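Local coordinates for protein ionotropic glutamate receptor bacterial homologue (Nostoc punctiforme, PDB 2PYY) that binds L-glutamate in the cleft of its two-lobed ligand-binding core and, as an ionotropic glutamate receptor homologue, probably couples this binding to the opening of an ion channel, at residues 74-77 against 78-82; 108-112 against 113-117; 155-158 against 159-163. All blocks are in the same frame, centred on the assembly; numbering follows the deposited sequence.

Contact 3 is wholly buried, contacts 1 and 2 partly exposed. All three reach one mixed sheet: contact 1 through strand 80-81, at one edge within this chain, contacts 2 and 3 through neighbouring strands 114-118 and 154-158. Contacts 1 and 3 lie on opposite sides of the chain's centre, their centres about 23 Å apart, yet both hold the bound glutamate, R75 by its alpha-carboxylate and D158 by its amino group. Contact 2, a ligand-free surface turn, touches contact 3 through a probable hydrogen bond of T117 OG1 to V156 O (2.8 Å). Contact 1 adds charges reaching the ligand and a second subunit to backbone bonds; contact 2 rests on turn geometry, contact 3 on apolar packing and a helix start.

Contact 1 of 3, residues 74-77 against 78-82; sequences EREQ and NFDFS. With GLU (glutamic acid), chain E.
R75 and F79 are joined through the backbone in the last turn of the helix holding 74-77: F79 N donates to R75 O over 2.8 Å, almost in line with the carbonyl bond (C=O...N 165°). N78 N adds a weak second bond to the same oxygen. The F79 ring also turns an edge to this carbonyl, with CD1 3.5 Å from R75 O.

Apolar contact comes from F81, whose CB points back to the helix. Its ring edge meets the aliphatic root of R75, CE1 lying 3.8 Å from R75 CB with that carbon in the ring plane.

The charged groups form two sets. Extended from CG to NE, R75 carries its guanidinium to the bound glutamate, where NH1 reaches ligand O at 2.8 Å, nearly straight at 174°, and NH2 reaches OXT at 3.0 Å. On another side, the E76 and D80 carboxylates lie side by side with planes 57° apart, E76 OE2 being 3.7 Å from D80 OD1; K198 of the second subunit forms salt bridges to both.

That shared lysine would offset the repulsion between the two acids, so this short segment serves both ligand binding, through a two-pronged carboxylate grip, and the subunit interface.

Contact 2 of 3, residues 108-112 against 113-117; sequences DDLPG and KVVAT
L110 and K113 close a type II beta turn: K113 N donates to L110 O at 2.7 Å, with an N-H...O angle of 130°. P111 and G112 occupy the two central positions, and G112 has the positive phi (95°) expected at the third position of this turn. A water links two residues of the turn, accepting from G112 N and donating to K113 O, each at 2.8 Å.

Apolar packing continues beyond the turn. L110 and V115 cross at about a right angle and meet methyl to methyl, L110 CD2 to V115 CG2 at 3.7 Å. The valine branch that touches is the one beside its backbone N; its other methyl, CG1, stands anti to that N.

The lysine chain supplies the remaining contact through its carbons. Its chi1 (-60°) sets K113 CG beside its own backbone N, where it lies 3.3 Å from D109 O; the bend at chi2 comes further out, and NZ forms a salt bridge with D103.

The chemistry thus separates along the chain: polar backbone groups and one water fix the exposed reversal, and a buried leucine-valine pair packs beside it as the chain enters strand 114-118.

Contact 3 of 3, residues 155-158 against 159-163; sequences VVFD and APVLL. With GLU (glutamic acid), chain E.
With chi1 at -156°, F157 sets its ring roughly anti to the backbone N, extending it toward both V161 and the ligand; D158 has chi1 -58°, which places its carboxylate beside its own backbone N and directs it to the amino group of the bound glutamate.

The aromatic ring works by its edge. F157 CE2 lies 3.9 Å from V161 CG1, and the two side chains cross obliquely. Further round the rim, CZ lies 3.9 Å from CD of the ligand, with ligand OE1 in the ring plane. One ring face carries D158 OD1, 3.5 Å above the plane and offset toward the rim.

L162 packs against the root of F157 rather than its ring. Its CD2 methyl meets F157 CB at 3.9 Å and, more loosely, V155 CG1 at 4.2 Å, while CD1 lies against the F157 backbone.

The polar work of D158 is divided. Its carbonyl begins the helical bonding: L162 N donates to D158 O over 3.0 Å in a fairly straight bond, and V161 N adds a weak one. Its carboxylate OD2 receives the ligand N at 2.6 Å and is also hydrogen-bonded to Y186 OH, a second partner that probably helps position the acid.

D158 stands at the N-cap position, yet its side chain makes no capping bond and turns to the ligand. The directions of strand 155-158 and helix 159-163 differ by 112°, a strand-to-helix junction at the binding cleft of the periplasmic-binding-protein fold, where an acidic residue pairs with the ligand's amino group as in ionotropic glutamate receptors.

Contact 1 of 3, residues 74-77 against 78-82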
ATOM      1  N   GLU B  74      -1.557  -1.230  -5.334  1.00 21.00           N
ATOM      2  CA  GLU B  74      -1.315  -2.510  -5.996  1.00 21.96           C
ATOM      3  C   GLU B  74      -2.456  -3.506  -5.808  1.00 22.84           C
ATOM      4  O   GLU B  74      -2.856  -4.208  -6.742  1.00 22.18           O
ATOM      5  CB  GLU B  74      -0.019  -3.117  -5.466  1.00 25.43           C
ATOM      6  CG  GLU B  74       0.231  -4.536  -5.917  1.00 30.31           C
ATOM      7  CD  GLU B  74       1.417  -5.133  -5.210  1.00 35.77           C
ATOM      8  OE1 GLU B  74       1.449  -5.084  -3.954  1.00 36.23           O
ATOM      9  OE2 GLU B  74       2.324  -5.648  -5.902  1.00 39.12           O
ATOM     10  N   ARG B  75      -2.960  -3.581  -4.582  1.00 20.57           N
ATOM     11  CA  ARG B  75      -4.060  -4.478  -4.277  1.00 19.27           C
ATOM     12  C   ARG B  75      -5.355  -3.965  -4.910  1.00 20.56           C
ATOM     13  O   ARG B  75      -6.173  -4.743  -5.408  1.00 18.55           O
ATOM     14  CB  ARG B  75      -4.216  -4.618  -2.755  1.00 18.11           C
ATOM     15  CG  ARG B  75      -2.999  -5.272  -2.104  1.00 16.66           C
ATOM     16  CD  ARG B  75      -3.076  -5.287  -0.586  1.00 15.95           C
ATOM     17  NE  ARG B  75      -1.952  -6.018  -0.006  1.00 13.58           N
ATOM     18  CZ  ARG B  75      -1.681  -6.073   1.292  1.00 15.06           C
ATOM     19  NH1 ARG B  75      -2.456  -5.433   2.171  1.00  9.76           N
ATOM     20  NH2 ARG B  75      -0.633  -6.775   1.705  1.00 12.23           N
ATOM     21  N   GLU B  76      -5.526  -2.650  -4.912  1.00 20.22           N
ATOM     22  CA  GLU B  76      -6.717  -2.039  -5.481  1.00 23.24           C
ATOM     23  C   GLU B  76      -6.789  -2.256  -6.989  1.00 23.38           C
ATOM     24  O   GLU B  76      -7.869  -2.232  -7.584  1.00 23.59           O
ATOM     25  CB  GLU B  76      -6.722  -0.547  -5.174  1.00 24.92           C
ATOM     26  CG  GLU B  76      -8.104   0.019  -4.868  1.00 32.29           C
ATOM     27  CD  GLU B  76      -8.997   0.064  -6.082  1.00 35.75           C
ATOM     28  OE1 GLU B  76      -8.509   0.502  -7.148  1.00 36.42           O
ATOM     29  OE2 GLU B  76     -10.189  -0.322  -5.971  1.00 38.29           O
ATOM     30  N   GLN B  77      -5.639  -2.479  -7.606  1.00 24.51           N
ATOM     31  CA  GLN B  77      -5.605  -2.685  -9.040  1.00 26.27           C
ATOM     32  C   GLN B  77      -6.324  -3.960  -9.468  1.00 25.60           C
ATOM     33  O   GLN B  77      -7.034  -3.980 -10.476  1.00 25.38           O
ATOM     34  CB  GLN B  77      -4.161  -2.726  -9.524  1.00 28.86           C
ATOM     35  CG  GLN B  77      -4.035  -2.821 -11.035  1.00 34.32           C
ATOM     36  CD  GLN B  77      -2.591  -2.826 -11.482  1.00 37.99           C
ATOM     37  OE1 GLN B  77      -1.886  -1.820 -11.350  1.00 40.18           O
ATOM     38  NE2 GLN B  77      -2.137  -3.963 -12.008  1.00 38.27           N
ATOM     39  N   ASN B  78      -6.161  -5.023  -8.692  1.00 24.53           N
ATOM     40  CA  ASN B  78      -6.784  -6.298  -9.032  1.00 24.91           C
ATOM     41  C   ASN B  78      -7.921  -6.734  -8.133  1.00 24.31           C
ATOM     42  O   ASN B  78      -8.612  -7.716  -8.421  1.00 25.16           O
ATOM     43  CB  ASN B  78      -5.714  -7.382  -9.068  1.00 28.53           C
ATOM     44  CG  ASN B  78      -4.667  -7.104 -10.116  1.00 30.03           C
ATOM     45  OD1 ASN B  78      -4.939  -7.194 -11.309  1.00 32.43           O
ATOM     46  ND2 ASN B  78      -3.470  -6.745  -9.679  1.00 30.36           N
ATOM     47  N   PHE B  79      -8.119  -6.003  -7.044  1.00 21.82           N
ATOM     48  CA  PHE B  79      -9.175  -6.342  -6.103  1.00 21.92           C
ATOM     49  C   PHE B  79      -9.959  -5.111  -5.667  1.00 20.98           C
ATOM     50  O   PHE B  79      -9.564  -3.985  -5.950  1.00 22.14           O
ATOM     51  CB  PHE B  79      -8.571  -7.069  -4.892  1.00 20.90           C
ATOM     52  CG  PHE B  79      -7.786  -8.301  -5.264  1.00 21.70           C
ATOM     53  CD1 PHE B  79      -6.438  -8.210  -5.606  1.00 21.66           C
ATOM     54  CD2 PHE B  79      -8.419  -9.539  -5.354  1.00 22.06           C
ATOM     55  CE1 PHE B  79      -5.733  -9.332  -6.041  1.00 22.98           C
ATOM     56  CE2 PHE B  79      -7.727 -10.665  -5.787  1.00 22.60           C
ATOM     57  CZ  PHE B  79      -6.380 -10.560  -6.133  1.00 22.64           C
ATOM     58  N   ASP B  80     -11.087  -5.337  -5.008  1.00 20.12           N
ATOM     59  CA  ASP B  80     -11.931  -4.243  -4.551  1.00 19.56           C
ATOM     60  C   ASP B  80     -11.873  -4.154  -3.021  1.00 18.16           C
ATOM     61  O   ASP B  80     -11.593  -5.144  -2.344  1.00 16.10           O
ATOM     62  CB  ASP B  80     -13.375  -4.470  -5.003  1.00 21.61           C
ATOM     63  CG  ASP B  80     -13.948  -3.279  -5.751  1.00 24.18           C
ATOM     64  OD1 ASP B  80     -13.390  -2.172  -5.609  1.00 27.24           O
ATOM     65  OD2 ASP B  80     -14.966  -3.447  -6.457  1.00 25.63           O
ATOM     66  N   PHE B  81     -12.138  -2.966  -2.492  1.00 14.75           N
ATOM     67  CA  PHE B  81     -12.128  -2.744  -1.059  1.00 17.27           C
ATOM     68  C   PHE B  81     -13.386  -2.010  -0.611  1.00 16.23           C
ATOM     69  O   PHE B  81     -13.955  -1.227  -1.366  1.00 15.55           O
ATOM     70  CB  PHE B  81     -10.918  -1.900  -0.644  1.00 16.41           C
ATOM     71  CG  PHE B  81      -9.648  -2.683  -0.476  1.00 18.32           C
ATOM     72  CD1 PHE B  81      -8.686  -2.692  -1.475  1.00 17.51           C
ATOM     73  CD2 PHE B  81      -9.418  -3.415   0.680  1.00 16.51           C
ATOM     74  CE1 PHE B  81      -7.504  -3.424  -1.327  1.00 17.86           C
ATOM     75  CE2 PHE B  81      -8.241  -4.150   0.842  1.00 17.35           C
ATOM     76  CZ  PHE B  81      -7.286  -4.154  -0.165  1.00 18.08           C
ATOM     77  N   SER B  82     -13.820  -2.287   0.613  1.00 15.79           N
ATOM     78  CA  SER B  82     -14.964  -1.603   1.172  1.00 17.03           C
ATOM     79  C   SER B  82     -14.352  -0.301   1.666  1.00 17.18           C
ATOM     80  O   SER B  82     -13.157  -0.047   1.460  1.00 17.06           O
ATOM     81  CB  SER B  82     -15.476  -2.329   2.394  1.00 17.08           C
ATOM     82  OG  SER B  82     -14.534  -2.193   3.448  1.00 15.63           O
TER
HETATM   83  N   GLU E2620      -1.565  -4.598   7.340  1.00 16.95           N
HETATM   84  CA  GLU E2620      -0.576  -5.574   6.795  1.00 17.76           C
HETATM   85  C   GLU E2620      -0.863  -5.831   5.319  1.00 17.99           C
HETATM   86  O   GLU E2620      -2.033  -5.660   4.915  1.00 17.78           O
HETATM   87  CB  GLU E2620      -0.659  -6.895   7.562  1.00 18.83           C
HETATM   88  CG  GLU E2620       0.399  -7.916   7.158  1.00 17.19           C
HETATM   89  CD  GLU E2620       0.199  -9.272   7.824  1.00 17.15           C
HETATM   90  OE1 GLU E2620       1.114 -10.116   7.740  1.00 14.43           O
HETATM   91  OE2 GLU E2620      -0.876  -9.491   8.424  1.00 15.35           O
HETATM   92  OXT GLU E2620       0.075  -6.204   4.584  1.00 18.44           O

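Contact 2 of 3, residues 108-112 against 113-117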
ATOM      1  N   ASP B 108      15.419   7.207   9.313  1.00 34.16           N
ATOM      2  CA  ASP B 108      16.788   7.588   8.995  1.00 34.77           C
ATOM      3  C   ASP B 108      17.808   6.632   9.576  1.00 33.56           C
ATOM      4  O   ASP B 108      18.942   6.585   9.112  1.00 34.25           O
ATOM      5  CB  ASP B 108      17.073   8.997   9.520  1.00 36.18           C
ATOM      6  CG  ASP B 108      16.265  10.056   8.810  1.00 37.81           C
ATOM      7  OD1 ASP B 108      16.368  11.239   9.201  1.00 38.81           O
ATOM      8  OD2 ASP B 108      15.527   9.713   7.860  1.00 39.94           O
ATOM      9  N   ASP B 109      17.409   5.865  10.585  1.00 31.34           N
ATOM     10  CA  ASP B 109      18.335   4.931  11.212  1.00 31.23           C
ATOM     11  C   ASP B 109      18.175   3.490  10.745  1.00 30.86           C
ATOM     12  O   ASP B 109      18.738   2.587  11.351  1.00 31.14           O
ATOM     13  CB  ASP B 109      18.170   4.969  12.728  1.00 32.30           C
ATOM     14  CG  ASP B 109      18.307   6.359  13.293  1.00 33.31           C
ATOM     15  OD1 ASP B 109      19.355   6.993  13.053  1.00 34.97           O
ATOM     16  OD2 ASP B 109      17.360   6.810  13.969  1.00 31.23           O
ATOM     17  N   LEU B 110      17.420   3.272   9.676  1.00 30.67           N
ATOM     18  CA  LEU B 110      17.203   1.921   9.185  1.00 32.37           C
ATOM     19  C   LEU B 110      18.213   1.480   8.133  1.00 33.71           C
ATOM     20  O   LEU B 110      18.762   0.379   8.222  1.00 32.74           O
ATOM     21  CB  LEU B 110      15.786   1.787   8.630  1.00 31.93           C
ATOM     22  CG  LEU B 110      14.633   1.926   9.636  1.00 32.98           C
ATOM     23  CD1 LEU B 110      13.302   1.725   8.912  1.00 33.82           C
ATOM     24  CD2 LEU B 110      14.785   0.902  10.753  1.00 31.99           C
ATOM     25  N   PRO B 111      18.479   2.331   7.120  1.00 35.24           N
ATOM     26  CA  PRO B 111      19.442   1.961   6.076  1.00 36.18           C
ATOM     27  C   PRO B 111      20.745   1.460   6.674  1.00 36.96           C
ATOM     28  O   PRO B 111      21.350   2.131   7.507  1.00 38.48           O
ATOM     29  CB  PRO B 111      19.616   3.261   5.298  1.00 37.07           C
ATOM     30  CG  PRO B 111      18.264   3.878   5.406  1.00 36.27           C
ATOM     31  CD  PRO B 111      17.922   3.670   6.859  1.00 35.03           C
ATOM     32  N   GLY B 112      21.158   0.269   6.258  1.00 37.34           N
ATOM     33  CA  GLY B 112      22.387  -0.307   6.767  1.00 36.72           C
ATOM     34  C   GLY B 112      22.108  -1.228   7.932  1.00 37.21           C
ATOM     35  O   GLY B 112      23.029  -1.750   8.557  1.00 37.05           O
ATOM     36  N   LYS B 113      20.826  -1.421   8.230  1.00 37.71           N
ATOM     37  CA  LYS B 113      20.395  -2.297   9.321  1.00 36.86           C
ATOM     38  C   LYS B 113      19.514  -3.418   8.760  1.00 35.38           C
ATOM     39  O   LYS B 113      19.181  -3.421   7.577  1.00 35.07           O
ATOM     40  CB  LYS B 113      19.581  -1.498  10.346  1.00 38.75           C
ATOM     41  CG  LYS B 113      20.319  -0.339  10.983  1.00 42.93           C
ATOM     42  CD  LYS B 113      21.445  -0.821  11.884  1.00 44.71           C
ATOM     43  CE  LYS B 113      22.158   0.350  12.533  1.00 46.27           C
ATOM     44  NZ  LYS B 113      23.292  -0.108  13.389  1.00 48.88           N
ATOM     45  N   VAL B 114      19.139  -4.355   9.627  1.00 32.91           N
ATOM     46  CA  VAL B 114      18.283  -5.487   9.268  1.00 31.82           C
ATOM     47  C   VAL B 114      16.973  -5.393  10.051  1.00 30.10           C
ATOM     48  O   VAL B 114      16.972  -5.455  11.282  1.00 30.48           O
ATOM     49  CB  VAL B 114      18.945  -6.836   9.613  1.00 31.67           C
ATOM     50  CG1 VAL B 114      17.959  -7.971   9.368  1.00 32.44           C
ATOM     51  CG2 VAL B 114      20.203  -7.036   8.766  1.00 32.19           C
ATOM     52  N   VAL B 115      15.865  -5.250   9.332  1.00 28.00           N
ATOM     53  CA  VAL B 115      14.549  -5.132   9.954  1.00 24.09           C
ATOM     54  C   VAL B 115      13.652  -6.339   9.677  1.00 21.93           C
ATOM     55  O   VAL B 115      13.450  -6.709   8.529  1.00 21.33           O
ATOM     56  CB  VAL B 115      13.841  -3.867   9.454  1.00 23.06           C
ATOM     57  CG1 VAL B 115      12.469  -3.752  10.093  1.00 20.38           C
ATOM     58  CG2 VAL B 115      14.695  -2.650   9.772  1.00 22.93           C
ATOM     59  N   ALA B 116      13.116  -6.942  10.735  1.00 21.65           N
ATOM     60  CA  ALA B 116      12.243  -8.102  10.599  1.00 21.43           C
ATOM     61  C   ALA B 116      10.775  -7.713  10.504  1.00 20.40           C
ATOM     62  O   ALA B 116      10.334  -6.733  11.107  1.00 18.26           O
ATOM     63  CB  ALA B 116      12.445  -9.039  11.770  1.00 21.69           C
ATOM     64  N   THR B 117      10.025  -8.487   9.727  1.00 19.22           N
ATOM     65  CA  THR B 117       8.599  -8.267   9.552  1.00 17.41           C
ATOM     66  C   THR B 117       8.024  -9.508   8.869  1.00 17.89           C
ATOM     67  O   THR B 117       8.764 -10.437   8.520  1.00 18.09           O
ATOM     68  CB  THR B 117       8.321  -6.991   8.704  1.00 17.60           C
ATOM     69  OG1 THR B 117       6.939  -6.629   8.826  1.00 16.01           O
ATOM     70  CG2 THR B 117       8.649  -7.227   7.236  1.00 16.18           C
TER
HETATM   71  O   HOH W   1      19.594  -1.860   5.296  1.00 35.98           O

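Contact 3 of 3, residues 155-158 against 159-163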
ATOM      1  N   VAL B 155      12.189  -4.038  14.197  1.00 27.10           N
ATOM      2  CA  VAL B 155      11.006  -4.611  13.573  1.00 25.65           C
ATOM      3  C   VAL B 155      10.115  -3.463  13.099  1.00 24.26           C
ATOM      4  O   VAL B 155       9.938  -2.473  13.806  1.00 26.14           O
ATOM      5  CB  VAL B 155      10.195  -5.465  14.572  1.00 26.96           C
ATOM      6  CG1 VAL B 155       8.881  -5.893  13.943  1.00 26.90           C
ATOM      7  CG2 VAL B 155      10.988  -6.670  15.010  1.00 26.58           C
ATOM      8  N   VAL B 156       9.573  -3.589  11.897  1.00 21.14           N
ATOM      9  CA  VAL B 156       8.666  -2.588  11.352  1.00 20.21           C
ATOM     10  C   VAL B 156       7.380  -3.332  11.008  1.00 20.25           C
ATOM     11  O   VAL B 156       7.388  -4.276  10.223  1.00 14.18           O
ATOM     12  CB  VAL B 156       9.219  -1.928  10.073  1.00 20.17           C
ATOM     13  CG1 VAL B 156       8.148  -1.058   9.436  1.00 20.47           C
ATOM     14  CG2 VAL B 156      10.440  -1.078  10.414  1.00 22.46           C
ATOM     15  N   PHE B 157       6.275  -2.900  11.602  1.00 18.67           N
ATOM     16  CA  PHE B 157       5.007  -3.556  11.371  1.00 18.79           C
ATOM     17  C   PHE B 157       3.867  -2.602  11.713  1.00 18.95           C
ATOM     18  O   PHE B 157       4.093  -1.440  12.073  1.00 19.27           O
ATOM     19  CB  PHE B 157       4.969  -4.826  12.228  1.00 18.61           C
ATOM     20  CG  PHE B 157       4.033  -5.879  11.725  1.00 19.26           C
ATOM     21  CD1 PHE B 157       3.980  -6.199  10.381  1.00 18.05           C
ATOM     22  CD2 PHE B 157       3.218  -6.576  12.614  1.00 19.35           C
ATOM     23  CE1 PHE B 157       3.119  -7.214   9.918  1.00 18.56           C
ATOM     24  CE2 PHE B 157       2.356  -7.589  12.168  1.00 18.66           C
ATOM     25  CZ  PHE B 157       2.305  -7.908  10.820  1.00 17.11           C
ATOM     26  N   ASP B 158       2.640  -3.084  11.590  1.00 16.69           N
ATOM     27  CA  ASP B 158       1.465  -2.261  11.880  1.00 16.55           C
ATOM     28  C   ASP B 158       1.468  -1.772  13.339  1.00 15.47           C
ATOM     29  O   ASP B 158       1.542  -2.572  14.277  1.00 14.63           O
ATOM     30  CB  ASP B 158       0.211  -3.075  11.555  1.00 16.59           C
ATOM     31  CG  ASP B 158       0.189  -3.526  10.106  1.00 17.21           C
ATOM     32  OD1 ASP B 158       1.136  -4.210   9.684  1.00 18.97           O
ATOM     33  OD2 ASP B 158      -0.761  -3.199   9.389  1.00 19.46           O
ATOM     34  N   ALA B 159       1.394  -0.453  13.516  1.00 15.18           N
ATOM     35  CA  ALA B 159       1.426   0.160  14.851  1.00 16.67           C
ATOM     36  C   ALA B 159       0.494  -0.468  15.891  1.00 16.61           C
ATOM     37  O   ALA B 159       0.916  -0.772  17.012  1.00 16.60           O
ATOM     38  CB  ALA B 159       1.155   1.672  14.744  1.00 15.15           C
ATOM     39  N   PRO B 160      -0.789  -0.657  15.534  1.00 16.00           N
ATOM     40  CA  PRO B 160      -1.790  -1.252  16.432  1.00 15.66           C
ATOM     41  C   PRO B 160      -1.361  -2.634  16.911  1.00 16.37           C
ATOM     42  O   PRO B 160      -1.541  -2.985  18.070  1.00 15.56           O
ATOM     43  CB  PRO B 160      -3.037  -1.332  15.559  1.00 17.59           C
ATOM     44  CG  PRO B 160      -2.856  -0.199  14.586  1.00 19.26           C
ATOM     45  CD  PRO B 160      -1.395  -0.246  14.253  1.00 16.35           C
ATOM     46  N   VAL B 161      -0.789  -3.422  16.007  1.00 15.75           N
ATOM     47  CA  VAL B 161      -0.362  -4.756  16.372  1.00 13.97           C
ATOM     48  C   VAL B 161       0.855  -4.726  17.289  1.00 14.76           C
ATOM     49  O   VAL B 161       0.923  -5.491  18.250  1.00 13.24           O
ATOM     50  CB  VAL B 161      -0.070  -5.578  15.115  1.00 13.09           C
ATOM     51  CG1 VAL B 161       0.414  -6.967  15.496  1.00 11.77           C
ATOM     52  CG2 VAL B 161      -1.342  -5.666  14.269  1.00 10.85           C
ATOM     53  N   LEU B 162       1.812  -3.843  16.998  1.00 17.46           N
ATOM     54  CA  LEU B 162       3.009  -3.728  17.834  1.00 17.12           C
ATOM     55  C   LEU B 162       2.619  -3.262  19.246  1.00 19.30           C
ATOM     56  O   LEU B 162       3.083  -3.824  20.244  1.00 18.74           O
ATOM     57  CB  LEU B 162       4.020  -2.756  17.201  1.00 18.44           C
ATOM     58  CG  LEU B 162       4.656  -3.195  15.863  1.00 18.54           C
ATOM     59  CD1 LEU B 162       5.472  -2.064  15.270  1.00 15.65           C
ATOM     60  CD2 LEU B 162       5.530  -4.421  16.100  1.00 18.45           C
ATOM     61  N   LEU B 163       1.758  -2.251  19.342  1.00 21.40           N
ATOM     62  CA  LEU B 163       1.340  -1.765  20.660  1.00 24.83           C
ATOM     63  C   LEU B 163       0.795  -2.888  21.524  1.00 25.26           C
ATOM     64  O   LEU B 163       1.190  -3.038  22.673  1.00 25.73           O
ATOM     65  CB  LEU B 163       0.278  -0.675  20.526  1.00 27.62           C
ATOM     66  CG  LEU B 163       0.826   0.703  20.163  1.00 31.39           C
ATOM     67  CD1 LEU B 163      -0.332   1.653  19.917  1.00 34.86           C
ATOM     68  CD2 LEU B 163       1.716   1.231  21.293  1.00 31.44           C
TER
HETATM   69  N   GLU E2620      -1.565  -4.598   7.340  1.00 16.95           N
HETATM   70  CA  GLU E2620      -0.576  -5.574   6.795  1.00 17.76           C
HETATM   71  C   GLU E2620      -0.863  -5.831   5.319  1.00 17.99           C
HETATM   72  O   GLU E2620      -2.033  -5.660   4.915  1.00 17.78           O
HETATM   73  CB  GLU E2620      -0.659  -6.895   7.562  1.00 18.83           C
HETATM   74  CG  GLU E2620       0.399  -7.916   7.158  1.00 17.19           C
HETATM   75  CD  GLU E2620       0.199  -9.272   7.824  1.00 17.15           C
HETATM   76  OE1 GLU E2620       1.114 -10.116   7.740  1.00 14.43           O
HETATM   77  OE2 GLU E2620      -0.876  -9.491   8.424  1.00 15.35           O
HETATM   78  OXT GLU E2620       0.075  -6.204   4.584  1.00 18.44           O